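Local atomic coordinates of BluB-like flavoprotein (Clostridium difficile 630, PDB entry 3EO8), a protein that binds flavin mononucleotide and, as a member of the nitroreductase family, probably works as an oxidoreductase. Residues A[32-37]-A[143-148]. Sequence-based numbering, arbitrary orientation.
Sequences KAAGAA and GAAIEN
Ala-33 offers its carbonyl to the side-chain amide of Asn-148, where the last turn of helix 24-35 meets the middle of helix 137-155. ND2 of Asn-148 donates to O of Ala-33 at 3.0 Å, with an N-H...O angle of 160°. It arrives from above the carbonyl plane, 40° out of it, while the backbone N of Ala-36 binds the same oxygen from the opposite face, so the carbonyl of this last turn is gripped twice. The acceptor lies close to the plane of the Asn-148 amide; CG stands anti to the residue's own backbone carbonyl carbon (chi1 -84°), which sends the amide toward Ala-33, and CB of Asn-148 meanwhile rests against CA of Ala-34.

One residue on, the backbones come close: the CA atoms of Ala-34 and Ala-145 are 4.2 Å apart, which side chains as small as methyls permit. CB of Ala-34 sits on O of Ala-145 at 3.3 Å, and two CA-H...O contacts run in opposite senses, from CA of Ala-34 to O of Ala-145 and from CA of Ala-145 to O of Ala-34. Further along, a water bridges O of Ala-36, weakly, to ND2 of Asn-148, at 3.1 Å from the amide; the Ala-36 carbonyl also accepts from Arg-11 of the second subunit. Ala-37 then turns its methyl onto the backbone of helix 137-155, with CB a tight 3.4 Å from CA of Ala-145 and 4.0 Å from CB of Ala-144.

Trp-46 covers Ala-37 and Ala-145, and Leu-151 of the second subunit packs on Asn-148. The alanine-lined helix pair thus lies at the dimer interface, beside the flavin pocket that Pro-38 and Ser-39 help to line, consistent with the FMN-binding dimers of the nitroreductase fold.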
loop_
_atom_site.group_PDB
_atom_site.type_symbol
_atom_site.label_atom_id
_atom_site.label_comp_id
_atom_site.label_asym_id
_atom_site.label_seq_id
_atom_site.Cartn_x
_atom_site.Cartn_y
_atom_site.Cartn_z
ATOM N N LYS A 32 -4.316 -15.833 4.913
ATOM C CA LYS A 32 -5.471 -16.041 4.023
ATOM C C LYS A 32 -6.192 -14.716 3.806
ATOM O O LYS A 32 -6.572 -14.382 2.706
ATOM C CB LYS A 32 -6.414 -17.071 4.600
ATOM C CG LYS A 32 -7.530 -17.474 3.623
ATOM C CD LYS A 32 -8.474 -18.468 4.252
ATOM C CE LYS A 32 -9.650 -18.756 3.335
ATOM N NZ LYS A 32 -9.169 -19.544 2.178
ATOM N N ALA A 33 -6.348 -13.945 4.873
ATOM C CA ALA A 33 -6.983 -12.634 4.768
ATOM C C ALA A 33 -6.144 -11.688 3.912
ATOM O O ALA A 33 -6.682 -10.967 3.081
ATOM C CB ALA A 33 -7.193 -12.048 6.140
ATOM N N ALA A 34 -4.833 -11.664 4.140
ATOM C CA ALA A 34 -3.916 -10.864 3.327
ATOM C C ALA A 34 -4.077 -11.159 1.834
ATOM O O ALA A 34 -4.082 -10.251 0.983
ATOM C CB ALA A 34 -2.448 -11.144 3.756
ATOM N N GLY A 35 -4.184 -12.436 1.523
ATOM C CA GLY A 35 -4.292 -12.917 0.135
ATOM C C GLY A 35 -5.583 -12.555 -0.573
ATOM O O GLY A 35 -5.681 -12.664 -1.795
ATOM N N ALA A 36 -6.579 -12.145 0.206
ATOM C CA ALA A 36 -7.843 -11.664 -0.336
ATOM C C ALA A 36 -7.829 -10.173 -0.694
ATOM O O ALA A 36 -8.819 -9.671 -1.211
ATOM C CB ALA A 36 -8.967 -11.949 0.653
ATOM N N ALA A 37 -6.729 -9.466 -0.408
ATOM C CA ALA A 37 -6.610 -8.041 -0.700
ATOM C C ALA A 37 -6.670 -7.798 -2.192
ATOM O O ALA A 37 -6.245 -8.655 -2.976
ATOM C CB ALA A 37 -5.286 -7.499 -0.154
ATOM N N GLY A 143 0.476 -2.972 0.469
ATOM C CA GLY A 143 -0.102 -2.350 1.661
ATOM C C GLY A 143 -1.494 -2.829 1.985
ATOM O O GLY A 143 -1.842 -3.062 3.171
ATOM N N ALA A 144 -2.308 -3.012 0.951
ATOM C CA ALA A 144 -3.647 -3.570 1.138
ATOM C C ALA A 144 -3.570 -4.964 1.774
ATOM O O ALA A 144 -4.287 -5.264 2.743
ATOM C CB ALA A 144 -4.405 -3.598 -0.189
ATOM N N ALA A 145 -2.680 -5.823 1.266
ATOM C CA ALA A 145 -2.505 -7.172 1.852
ATOM C C ALA A 145 -2.025 -7.137 3.295
ATOM O O ALA A 145 -2.543 -7.841 4.179
ATOM C CB ALA A 145 -1.542 -8.007 0.980
ATOM N N ILE A 146 -1.020 -6.313 3.546
ATOM C CA ILE A 146 -0.426 -6.260 4.905
ATOM C C ILE A 146 -1.411 -5.627 5.888
ATOM O O ILE A 146 -1.524 -6.063 7.057
ATOM C CB ILE A 146 0.951 -5.541 4.901
ATOM C CG1 ILE A 146 2.010 -6.332 4.115
ATOM C CG2 ILE A 146 1.435 -5.297 6.318
ATOM C CD1 ILE A 146 3.292 -5.534 3.818
ATOM N N GLU A 147 -2.246 -4.704 5.417
ATOM C CA GLU A 147 -3.326 -4.194 6.290
ATOM C C GLU A 147 -4.368 -5.249 6.631
ATOM O O GLU A 147 -4.750 -5.336 7.777
ATOM C CB GLU A 147 -3.924 -2.905 5.728
ATOM C CG GLU A 147 -4.974 -2.241 6.613
ATOM C CD GLU A 147 -4.430 -1.583 7.889
ATOM O OE1 GLU A 147 -3.220 -1.687 8.167
ATOM O OE2 GLU A 147 -5.264 -0.954 8.620
ATOM N N ASN A 148 -4.760 -6.092 5.668
ATOM C CA ASN A 148 -5.673 -7.197 5.932
ATOM C C ASN A 148 -5.096 -8.174 6.975
ATOM O O ASN A 148 -5.801 -8.642 7.870
ATOM C CB ASN A 148 -5.975 -7.950 4.617
ATOM C CG ASN A 148 -7.093 -7.319 3.786
ATOM O OD1 ASN A 148 -7.491 -6.179 3.998
ATOM N ND2 ASN A 148 -7.585 -8.084 2.803
HETATM O O HOH W 1 -10.140 -8.303 1.007
#